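3-oxo-glucose-6-phosphate:glutamate aminotransferase (Bacillus subtilis subsp. subtilis, PDB 4K2M) catalyses the reversible pyridoxal phosphate-dependent transamination of 3-dehydroglucose 6-phosphate with glutamate, forming kanosamine 6-phosphate in the route to the antibiotic kanosamine. Local coordinates at residues M148-F153 with I383-Q388; G164-Y169 with D395-L400; Y338-E343 with P354-T359; V375-Y380 with Q411-P416. All coordinates share one frame; numbering follows the deposited sequence.

Contact 1: residues M148-F153 with I383-Q388. With O1G (3-deoxy-3-[(E)-({3-hydroxy-2-methyl-5-[(phosphonooxy)methyl]pyridin-4-yl}methylidene)amino]-6-O-phosphono-alpha-D-gluco pyranose), chain C; EDO (1,2-ethanediol), chain G.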
# COMPACT_ATOMS: atom_id res chain seq x y z
N MET A 148 -6.07 10.40 22.92
CA MET A 148 -4.74 10.18 22.32
C MET A 148 -3.88 11.40 22.58
O MET A 148 -4.40 12.48 22.94
CB MET A 148 -4.88 9.93 20.80
CG MET A 148 -5.60 11.02 20.04
SD MET A 148 -5.71 10.66 18.27
CE MET A 148 -4.01 10.85 17.76
N PRO A 149 -2.55 11.26 22.39
CA PRO A 149 -1.68 12.44 22.50
C PRO A 149 -1.68 13.28 21.23
O PRO A 149 -2.07 12.81 20.14
CB PRO A 149 -0.30 11.83 22.73
CG PRO A 149 -0.36 10.54 21.95
CD PRO A 149 -1.77 10.03 22.13
N ALA A 150 -1.21 14.52 21.34
CA ALA A 150 -1.18 15.43 20.21
C ALA A 150 0.20 15.57 19.58
O ALA A 150 0.39 16.42 18.69
CB ALA A 150 -1.69 16.81 20.65
N ASN A 151 1.17 14.77 20.02
CA ASN A 151 2.54 14.93 19.57
C ASN A 151 3.08 13.78 18.72
O ASN A 151 4.28 13.66 18.53
CB ASN A 151 3.47 15.17 20.77
CG ASN A 151 3.55 13.96 21.68
OD1 ASN A 151 2.65 13.11 21.68
ND2 ASN A 151 4.63 13.87 22.48
N SER A 152 2.18 12.94 18.21
CA SER A 152 2.60 11.83 17.35
C SER A 152 2.75 12.32 15.91
O SER A 152 2.46 13.48 15.59
CB SER A 152 1.56 10.71 17.42
OG SER A 152 2.04 9.56 16.73
N PHE A 153 3.22 11.45 15.04
CA PHE A 153 3.20 11.72 13.60
C PHE A 153 1.74 11.83 13.17
O PHE A 153 0.86 11.21 13.77
CB PHE A 153 3.90 10.57 12.87
CG PHE A 153 3.93 10.72 11.37
CD1 PHE A 153 4.52 11.82 10.77
CD2 PHE A 153 3.39 9.73 10.57
CE1 PHE A 153 4.55 11.95 9.37
CE2 PHE A 153 3.40 9.86 9.18
CZ PHE A 153 3.99 10.96 8.58
N ILE A 383 4.77 20.20 14.14
CA ILE A 383 3.49 20.85 14.48
C ILE A 383 2.65 19.86 15.28
O ILE A 383 2.49 18.71 14.87
CB ILE A 383 2.71 21.28 13.20
CG1 ILE A 383 3.58 22.18 12.32
CG2 ILE A 383 1.41 21.98 13.58
CD1 ILE A 383 2.95 22.53 10.97
N LEU A 384 2.16 20.30 16.43
CA LEU A 384 1.29 19.45 17.27
C LEU A 384 -0.11 19.35 16.65
O LEU A 384 -0.52 20.25 15.93
CB LEU A 384 1.20 20.05 18.66
CG LEU A 384 2.55 20.07 19.38
CD1 LEU A 384 2.41 20.80 20.71
CD2 LEU A 384 3.01 18.65 19.60
N SER A 385 -0.83 18.26 16.92
CA SER A 385 -2.13 18.01 16.30
C SER A 385 -3.13 19.16 16.43
O SER A 385 -3.81 19.51 15.47
CB SER A 385 -2.77 16.75 16.90
OG SER A 385 -1.93 15.63 16.68
N HIS A 386 -3.22 19.74 17.62
CA HIS A 386 -4.21 20.79 17.89
C HIS A 386 -3.77 22.16 17.37
O HIS A 386 -4.47 23.16 17.54
CB HIS A 386 -4.54 20.84 19.38
CG HIS A 386 -3.39 21.25 20.25
ND1 HIS A 386 -2.16 20.63 20.19
CD2 HIS A 386 -3.30 22.20 21.21
CE1 HIS A 386 -1.35 21.20 21.06
NE2 HIS A 386 -2.02 22.15 21.70
N MET A 387 -2.62 22.19 16.71
CA MET A 387 -2.06 23.44 16.18
C MET A 387 -1.92 23.39 14.66
O MET A 387 -1.37 24.30 14.04
CB MET A 387 -0.72 23.75 16.85
CG MET A 387 -0.88 23.88 18.37
SD MET A 387 0.66 24.23 19.21
CE MET A 387 1.05 25.88 18.58
N GLN A 388 -2.42 22.32 14.06
CA GLN A 388 -2.39 22.21 12.60
C GLN A 388 -3.39 23.21 12.00
O GLN A 388 -4.47 23.43 12.55
CB GLN A 388 -2.74 20.79 12.15
CG GLN A 388 -1.70 19.72 12.49
CD GLN A 388 -0.50 19.71 11.55
OE1 GLN A 388 -0.35 20.60 10.71
NE2 GLN A 388 0.37 18.69 11.69
P O1G C . 3.15 4.15 8.32
C3A O1G C . 4.57 6.76 13.31
O3 O1G C . 5.81 7.27 13.48
C1 O1G C . 8.29 9.89 9.21
N1' O1G C . 2.47 6.07 14.16
C2 O1G C . 7.45 9.24 10.31
O2 O1G C . 8.33 9.27 11.48
C9A O1G C . 3.69 6.58 14.39
C2A O1G C . 4.06 6.94 15.82
C3 O1G C . 7.01 7.80 9.98
N3' O1G C . 6.01 7.47 11.02
O1 O1G C . 9.60 9.31 9.12
C4 O1G C . 6.46 7.67 8.55
O4 O1G C . 6.58 6.26 8.31
C4A O1G C . 4.18 6.41 12.03
C4B O1G C . 5.08 6.61 10.88
C5 O1G C . 7.45 8.33 7.59
O5 O1G C . 7.66 9.71 7.93
C5A O1G C . 2.91 5.88 11.83
C5T O1G C . 2.32 5.44 10.48
C6 O1G C . 6.95 8.46 6.18
C6A O1G C . 2.07 5.72 12.92
OP1 O1G C . 1.72 4.36 7.86
OP2 O1G C . 3.61 2.74 8.16
OP3 O1G C . 4.10 5.24 7.76
OP4 O1G C . 3.10 4.34 9.95
O6 O1G C . 7.90 8.82 5.25
P' O1G C . 7.82 8.27 3.74
OP6 O1G C . 7.96 6.76 3.85
OP7 O1G C . 6.51 8.71 3.13
OP8 O1G C . 9.03 8.93 3.09
C1 EDO G . 7.54 17.07 20.28
O1 EDO G . 6.20 17.41 19.93
C2 EDO G . 7.55 16.31 21.60
O2 EDO G . 6.99 15.01 21.39
O HOH W 1 -0.71 13.00 17.74
O HOH W 2 3.36 16.51 16.55
O HOH W 3 0.86 15.57 15.69
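The hydroxyl oxygen OG of Ser385, which rests 3.2 Å from Ala150 O, is gripped by several groups: two waters donate to it, and Glu157 of helix 154-163 forms a further hydrogen bond. In this aspartate aminotransferase fold, residues 148-153 form the loop that leads from the end of strand 145-148 into helix 154-163, and a short 3-10 turn at Ser385-Met387 lies against it. The two loops meet most directly where Ser385 N donates to Ala150 O at 2.8 Å, a nearly straight bond (173° at the hydrogen) lying in the carbonyl plane. Ser385 has OG anti to its carbonyl carbon (chi1 -60°), which turns the hydroxyl toward the waters between the two loops. One of these bonds Pro149 O, Ser152 N and Ser385 OG, while a second donates to Ser385 OG and lies close to Ser152 O. The methyl of Ala150 touches both Ser385 CB and the imidazole of His386, with CB 3.9 Å from His386 ND1. That nitrogen is buried and has no polar partner in the model, whereas NE2 on the same ring bonds Glu406. Further along, Leu384 CD2 packs on Asn151 CB at 3.7 Å. Asn151 ND2 reaches Phe177 O and also a 1,2-ethanediol that is probably from the crystallisation liquor. The loop ends in the active site, where Phe153, a substrate-binding residue, turns one ring face to the external aldimine: C2 of the sugar stands 3.8 Å above the plane of the Phe153 ring, over its centre.

Contact 2: residues G164-Y169 with D395-L400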
# COMPACT_ATOMS: atom_id res chain seq x y z
N GLY A 164 -13.67 7.83 10.97
CA GLY A 164 -14.89 8.51 11.40
C GLY A 164 -14.88 8.91 12.88
O GLY A 164 -15.86 9.48 13.40
N GLY A 165 -13.77 8.63 13.55
CA GLY A 165 -13.66 8.88 14.98
C GLY A 165 -13.28 10.32 15.28
O GLY A 165 -12.96 11.09 14.37
N VAL A 166 -13.32 10.67 16.57
CA VAL A 166 -13.05 12.03 17.03
C VAL A 166 -11.87 12.00 17.98
O VAL A 166 -11.99 11.50 19.10
CB VAL A 166 -14.27 12.60 17.79
CG1 VAL A 166 -13.91 13.95 18.44
CG2 VAL A 166 -15.46 12.75 16.83
N PRO A 167 -10.72 12.54 17.55
CA PRO A 167 -9.59 12.61 18.47
C PRO A 167 -9.88 13.53 19.65
O PRO A 167 -10.39 14.65 19.47
CB PRO A 167 -8.47 13.23 17.60
CG PRO A 167 -8.86 12.87 16.17
CD PRO A 167 -10.38 12.97 16.18
N ILE A 168 -9.56 13.05 20.85
CA ILE A 168 -9.62 13.85 22.05
C ILE A 168 -8.22 13.88 22.65
O ILE A 168 -7.71 12.88 23.17
CB ILE A 168 -10.63 13.28 23.06
CG1 ILE A 168 -12.04 13.28 22.45
CG2 ILE A 168 -10.64 14.10 24.36
CD1 ILE A 168 -12.61 14.67 22.10
N TYR A 169 -7.57 15.03 22.53
CA TYR A 169 -6.17 15.12 22.90
C TYR A 169 -6.00 15.33 24.40
O TYR A 169 -6.68 16.18 25.01
CB TYR A 169 -5.50 16.23 22.10
CG TYR A 169 -5.57 15.95 20.62
CD1 TYR A 169 -4.82 14.92 20.07
CD2 TYR A 169 -6.39 16.69 19.78
CE1 TYR A 169 -4.89 14.64 18.72
CE2 TYR A 169 -6.46 16.42 18.42
CZ TYR A 169 -5.70 15.39 17.91
OH TYR A 169 -5.73 15.10 16.57
N ASP A 395 -12.14 25.04 13.70
CA ASP A 395 -13.55 25.01 14.07
C ASP A 395 -13.82 24.31 15.40
O ASP A 395 -14.76 24.67 16.11
CB ASP A 395 -14.40 24.34 12.98
CG ASP A 395 -14.36 25.09 11.65
OD1 ASP A 395 -14.04 26.30 11.65
OD2 ASP A 395 -14.67 24.47 10.60
N LYS A 396 -13.02 23.31 15.75
CA LYS A 396 -13.39 22.43 16.86
C LYS A 396 -12.37 22.33 17.98
O LYS A 396 -12.71 21.94 19.10
CB LYS A 396 -13.69 21.03 16.33
CG LYS A 396 -14.80 20.99 15.30
CD LYS A 396 -15.43 19.61 15.27
CE LYS A 396 -16.67 19.57 14.39
NZ LYS A 396 -17.46 18.33 14.64
N TYR A 397 -11.11 22.65 17.70
CA TYR A 397 -10.05 22.43 18.68
C TYR A 397 -9.51 23.75 19.23
O TYR A 397 -8.46 23.81 19.86
CB TYR A 397 -8.96 21.47 18.13
CG TYR A 397 -9.48 20.04 17.94
CD1 TYR A 397 -9.33 19.07 18.94
CD2 TYR A 397 -10.14 19.67 16.77
CE1 TYR A 397 -9.83 17.76 18.76
CE2 TYR A 397 -10.63 18.38 16.59
CZ TYR A 397 -10.47 17.43 17.58
OH TYR A 397 -10.99 16.15 17.37
N ALA A 398 -10.29 24.82 19.03
CA ALA A 398 -9.97 26.13 19.60
C ALA A 398 -10.21 26.19 21.11
O ALA A 398 -11.23 25.71 21.61
CB ALA A 398 -10.76 27.22 18.90
N GLY A 399 -9.27 26.78 21.84
CA GLY A 399 -9.37 26.82 23.29
C GLY A 399 -8.68 25.65 23.97
O GLY A 399 -8.57 25.62 25.20
N LEU A 400 -8.19 24.69 23.19
CA LEU A 400 -7.49 23.54 23.76
C LEU A 400 -6.08 23.95 24.14
O LEU A 400 -5.35 24.51 23.32
CB LEU A 400 -7.46 22.42 22.70
CG LEU A 400 -6.78 21.07 22.91
CD1 LEU A 400 -7.16 20.48 24.21
CD2 LEU A 400 -7.20 20.13 21.80
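Tyr397 reaches Pro167 with its phenol: OH donates to Pro167 O over 2.6 Å, approaching in the carbonyl plane on a lone pair. The acceptor belongs to strand 166-169, an outermost strand of the seven-stranded mixed sheet of the aspartate aminotransferase fold, and the donor is the first residue to leave helical geometry after helix 391-396. This is the tight part of the contact. The Tyr397 side chain crosses Pro167 at about a right angle, bringing OH within 3.4 Å of Pro167 CD, while CG1 of Val166 borders the same hydroxyl at 3.8 Å. A second phenol, that of Tyr169, points toward the 395-400 segment. Tyr169 and Tyr397 meet obliquely, with ring planes at 57° and centroids 5.5 Å apart; their closest carbons are Tyr169 CE2 and Tyr397 CE1, at 3.6 Å. Tyr169 is buried, and its ring is also packed by Ala150, Ser385 and Leu402. The other side is looser. Past Tyr397 the chain makes a type II beta turn to Leu400, with a weak backbone bond from Leu400 N to Tyr397 O. Gly399 occupies the position of positive phi (92°), and it and Ala398 are solvent-exposed in the assembly, making no contact with the strand. Leu400 comes back to the strand from this turn. Its chi1 of 178°, with CG anti to the backbone N, carries the CD2 branch to the edge of the Tyr169 ring, near the ring plane, where CD2 of Leu400 lies 4.1 Å from CD2 of Tyr169.

Contact 3: residues Y338-E343 with P354-T359. With EDO (1,2-ethanediol), chain D.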
# COMPACT_ATOMS: atom_id res chain seq x y z
N TYR A 338 21.93 22.05 31.79
CA TYR A 338 21.82 22.68 30.47
C TYR A 338 20.88 21.92 29.52
O TYR A 338 20.24 22.52 28.67
CB TYR A 338 23.20 22.83 29.81
CG TYR A 338 24.22 23.55 30.67
CD1 TYR A 338 25.57 23.23 30.59
CD2 TYR A 338 23.84 24.55 31.55
CE1 TYR A 338 26.51 23.88 31.37
CE2 TYR A 338 24.76 25.21 32.34
CZ TYR A 338 26.10 24.87 32.25
OH TYR A 338 27.02 25.52 33.03
N ILE A 339 20.81 20.60 29.67
CA ILE A 339 19.91 19.80 28.84
C ILE A 339 19.22 18.75 29.69
O ILE A 339 19.61 18.51 30.84
CB ILE A 339 20.65 19.08 27.69
CG1 ILE A 339 21.61 18.03 28.24
CG2 ILE A 339 21.37 20.09 26.79
CD1 ILE A 339 22.27 17.16 27.15
N GLU A 340 18.18 18.12 29.14
CA GLU A 340 17.65 16.90 29.74
C GLU A 340 17.99 15.74 28.82
O GLU A 340 17.83 15.85 27.61
CB GLU A 340 16.13 16.96 29.90
CG GLU A 340 15.64 17.88 31.02
CD GLU A 340 14.11 17.85 31.13
OE1 GLU A 340 13.54 16.74 31.22
OE2 GLU A 340 13.49 18.94 31.11
N LEU A 341 18.46 14.64 29.39
CA LEU A 341 18.73 13.43 28.61
C LEU A 341 17.65 12.41 28.91
O LEU A 341 17.10 12.39 30.02
CB LEU A 341 20.09 12.83 29.02
CG LEU A 341 21.33 13.60 28.54
CD1 LEU A 341 22.57 13.20 29.36
CD2 LEU A 341 21.57 13.37 27.04
N PRO A 342 17.36 11.52 27.95
CA PRO A 342 16.41 10.47 28.31
C PRO A 342 17.01 9.50 29.32
O PRO A 342 18.23 9.43 29.47
CB PRO A 342 16.14 9.76 26.97
CG PRO A 342 17.41 9.99 26.17
CD PRO A 342 17.94 11.35 26.60
N GLU A 343 16.14 8.80 30.04
CA GLU A 343 16.58 7.80 31.00
C GLU A 343 16.99 6.52 30.28
O GLU A 343 16.33 6.09 29.32
CB GLU A 343 15.42 7.51 31.96
CG GLU A 343 15.70 6.47 33.02
CD GLU A 343 14.51 6.28 33.94
OE1 GLU A 343 13.70 7.23 34.06
OE2 GLU A 343 14.38 5.19 34.54
N PRO A 354 15.67 11.64 21.85
CA PRO A 354 15.33 13.03 22.18
C PRO A 354 16.06 13.54 23.40
O PRO A 354 16.11 12.88 24.45
CB PRO A 354 13.83 12.95 22.49
CG PRO A 354 13.64 11.57 23.06
CD PRO A 354 14.69 10.67 22.39
N ILE A 355 16.65 14.73 23.26
CA ILE A 355 17.11 15.47 24.43
C ILE A 355 16.21 16.69 24.54
O ILE A 355 15.43 16.97 23.63
CB ILE A 355 18.58 15.90 24.33
CG1 ILE A 355 18.77 16.93 23.23
CG2 ILE A 355 19.50 14.68 24.08
CD1 ILE A 355 20.21 17.47 23.15
N LYS A 356 16.27 17.40 25.66
CA LYS A 356 15.55 18.68 25.72
C LYS A 356 16.55 19.79 25.98
O LYS A 356 17.46 19.62 26.79
CB LYS A 356 14.45 18.64 26.79
CG LYS A 356 13.29 17.69 26.46
CD LYS A 356 12.44 17.35 27.71
CE LYS A 356 11.57 18.50 28.17
NZ LYS A 356 10.81 18.14 29.42
N VAL A 357 16.39 20.90 25.26
CA VAL A 357 17.25 22.07 25.45
C VAL A 357 16.33 23.23 25.83
O VAL A 357 15.11 23.07 25.81
CB VAL A 357 18.04 22.40 24.17
CG1 VAL A 357 18.94 21.20 23.78
CG2 VAL A 357 17.09 22.72 23.04
N ARG A 358 16.89 24.38 26.17
CA ARG A 358 16.04 25.54 26.47
C ARG A 358 15.22 25.97 25.25
O ARG A 358 15.73 26.01 24.12
CB ARG A 358 16.88 26.71 26.99
CG ARG A 358 17.37 26.54 28.42
CD ARG A 358 18.30 27.68 28.80
NE ARG A 358 17.95 28.90 28.07
CZ ARG A 358 17.09 29.81 28.50
NH1 ARG A 358 16.49 29.65 29.67
NH2 ARG A 358 16.83 30.89 27.77
N THR A 359 13.95 26.28 25.48
CA THR A 359 13.07 26.72 24.39
C THR A 359 13.68 27.87 23.60
O THR A 359 13.64 27.89 22.36
CB THR A 359 11.72 27.16 24.97
OG1 THR A 359 11.09 26.05 25.61
CG2 THR A 359 10.81 27.70 23.87
C1 EDO D . 14.73 13.96 27.47
O1 EDO D . 14.35 12.90 26.60
C2 EDO D . 13.63 14.13 28.52
O2 EDO D . 13.51 12.92 29.26
O HOH W 4 19.84 24.28 26.49
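Nearly equal first torsions, chi1 -73° in Glu340 and -67° in Lys356, put CG of each residue anti to its own carbonyl carbon, and the two side chains run side by side in the same direction. The glutamate chain continues extended, while the lysine bends at chi3 (72°) and brings NZ to Glu340 OE2. The resulting salt bridge is long, 3.3 Å from Lys356 NZ to Glu340 OE2, and its hydrogen bond is weak. Both ends have stronger partners nearby: NZ bonds Pro174 O, and Glu340 OE1 bonds Gln175. Between the two backbones runs a single antiparallel bridge, a hydrogen-bonded pair in which Glu340 N to Lys356 O and Lys356 N to Glu340 O each span 2.9 Å. It adds residues 338-343 to one edge of strand 353-356, whose other edge pairs with strand 412-415. The pairing does not continue to Pro342, which has no N-H to offer; its CD lies 3.2 Å from Pro354 O, and that carbonyl accepts a hydrogen bond from O1 of a 1,2-ethanediol. On the face opposite Glu340 and Lys356, Leu341 CD2 and Ile355 CG2 lie alongside each other at 3.8 Å. At the other end a water joins Tyr338 O to Arg358 N.

Contact 4: residues V375-Y380 with Q411-P416. With EDO (1,2-ethanediol), chain E.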
# COMPACT_ATOMS: atom_id res chain seq x y z
N VAL A 375 26.74 19.25 11.74
CA VAL A 375 25.91 18.27 12.46
C VAL A 375 24.43 18.58 12.29
O VAL A 375 23.95 19.61 12.75
CB VAL A 375 26.26 18.25 13.96
CG1 VAL A 375 25.28 17.38 14.74
CG2 VAL A 375 27.69 17.73 14.15
N GLN A 376 23.70 17.66 11.65
CA GLN A 376 22.26 17.85 11.41
C GLN A 376 21.44 17.20 12.51
O GLN A 376 21.67 16.04 12.89
CB GLN A 376 21.88 17.29 10.03
CG GLN A 376 20.38 17.27 9.75
CD GLN A 376 20.03 16.79 8.33
OE1 GLN A 376 20.53 15.77 7.85
NE2 GLN A 376 19.15 17.54 7.67
N THR A 377 20.50 17.96 13.05
CA THR A 377 19.57 17.46 14.06
C THR A 377 18.17 17.70 13.50
O THR A 377 18.01 18.26 12.41
CB THR A 377 19.74 18.18 15.41
OG1 THR A 377 19.67 19.60 15.21
CG2 THR A 377 21.10 17.83 16.05
N ASP A 378 17.15 17.27 14.23
CA ASP A 378 15.79 17.42 13.73
C ASP A 378 14.83 17.45 14.90
O ASP A 378 15.19 17.16 16.04
CB ASP A 378 15.44 16.27 12.79
CG ASP A 378 14.45 16.67 11.72
OD1 ASP A 378 13.77 17.71 11.88
OD2 ASP A 378 14.34 15.93 10.72
N VAL A 379 13.58 17.79 14.60
CA VAL A 379 12.53 17.79 15.62
C VAL A 379 11.34 17.00 15.10
O VAL A 379 10.64 17.46 14.20
CB VAL A 379 12.13 19.23 16.01
CG1 VAL A 379 10.89 19.23 16.95
CG2 VAL A 379 13.29 19.95 16.70
N TYR A 380 11.15 15.79 15.61
CA TYR A 380 9.97 14.97 15.26
C TYR A 380 8.91 15.22 16.33
O TYR A 380 9.08 14.75 17.47
CB TYR A 380 10.36 13.48 15.27
CG TYR A 380 11.17 13.00 14.07
CD1 TYR A 380 12.41 13.56 13.76
CD2 TYR A 380 10.71 11.95 13.27
CE1 TYR A 380 13.14 13.11 12.66
CE2 TYR A 380 11.44 11.49 12.19
CZ TYR A 380 12.66 12.08 11.88
OH TYR A 380 13.37 11.62 10.80
N GLN A 411 11.01 22.22 23.36
CA GLN A 411 12.34 21.94 23.92
C GLN A 411 13.04 20.78 23.25
O GLN A 411 14.27 20.68 23.29
CB GLN A 411 12.23 21.63 25.41
CG GLN A 411 11.87 22.82 26.28
CD GLN A 411 11.96 22.47 27.73
OE1 GLN A 411 11.04 21.90 28.30
NE2 GLN A 411 13.11 22.76 28.34
N VAL A 412 12.27 19.88 22.65
CA VAL A 412 12.82 18.59 22.23
C VAL A 412 13.74 18.75 21.03
O VAL A 412 13.49 19.56 20.13
CB VAL A 412 11.71 17.55 21.93
CG1 VAL A 412 10.90 17.96 20.70
CG2 VAL A 412 12.30 16.13 21.75
N LEU A 413 14.83 17.99 21.04
CA LEU A 413 15.78 17.99 19.95
C LEU A 413 16.24 16.55 19.74
O LEU A 413 16.68 15.89 20.68
CB LEU A 413 16.99 18.87 20.29
CG LEU A 413 17.98 19.04 19.15
CD1 LEU A 413 17.24 19.61 17.95
CD2 LEU A 413 19.12 19.95 19.55
N HIS A 414 16.13 16.07 18.51
CA HIS A 414 16.55 14.70 18.21
C HIS A 414 17.96 14.67 17.63
O HIS A 414 18.27 15.44 16.70
CB HIS A 414 15.54 14.04 17.27
CG HIS A 414 14.22 13.80 17.92
ND1 HIS A 414 13.10 14.56 17.66
CD2 HIS A 414 13.85 12.90 18.87
CE1 HIS A 414 12.09 14.13 18.41
NE2 HIS A 414 12.52 13.13 19.15
N LEU A 415 18.78 13.76 18.17
CA LEU A 415 20.15 13.58 17.74
C LEU A 415 20.22 12.37 16.82
O LEU A 415 19.43 11.44 16.99
CB LEU A 415 21.04 13.34 18.96
CG LEU A 415 20.95 14.39 20.05
CD1 LEU A 415 22.03 14.06 21.08
CD2 LEU A 415 21.16 15.79 19.47
N PRO A 416 21.16 12.36 15.86
CA PRO A 416 21.25 11.22 14.94
C PRO A 416 21.39 9.89 15.68
O PRO A 416 22.19 9.79 16.61
CB PRO A 416 22.53 11.51 14.15
CG PRO A 416 22.62 13.01 14.14
CD PRO A 416 22.12 13.43 15.50
C1 EDO E . 10.23 14.59 10.96
O1 EDO E . 9.70 14.27 9.67
C2 EDO E . 10.80 16.01 10.93
O2 EDO E . 11.74 16.08 9.85
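The rings of Tyr380 and His414 stand nearly perpendicular (83°) in an offset edge-to-face pair, an edge of the tyrosine toward the imidazole face and centroids 5.7 Å apart. His414 turns its own edge to the neighbouring backbone, where Val379 CA lies in the ring plane. Tyr380 CB lies 3.6 Å from His414 CE1, and chi1 -76° (CG anti to the carbonyl carbon) turns the ring edge to the imidazole. Other side-chain contacts are mostly aliphatic: Thr377 crosses Leu413 at about a right angle yet runs alongside Leu415, CG2 to CD2 4.0 Å, while Val379 slants across Val412, CG1 atoms in contact. The backbones share a single antiparallel bridge, the hydrogen-bonded pair Asp378-His414, which sets residues 375-380 beside strand 412-415. His414 N donates to Asp378 O at 2.9 Å, nearly in line with the C=O; the return bond, Asp378 N to His414 O, is longer at 3.3 Å. Asp378 turns its carboxylate away, and OD1 accepts Val379 N at 2.7 Å on its anti side, 30° out of the carboxylate plane. A 1,2-ethanediol donates to OD2, its C1 3.3 Å above the ring plane of Tyr380, which also touches the bound aldimine.

How the contacts relate
From the N terminus, 148-153 and then 164-169 come first and wait for partners more than 220 residues later. Contact 3 closes the first loop, a short one between 338-343 and 354-359, nested inside the spans of both contact 1 and contact 2. The 375-380 segment then opens contact 4, after which 383-388 closes contact 1, 395-400 closes contact 2 and 411-416 closes contact 4; these three cross one another. Contacts 1 and 2 touch, tying the edge of the large sheet to the later loops. Contacts 3 and 4 meet through strands 353-356 and 412-415, paired in the two-stranded sheet, while contact 1 reaches the active site.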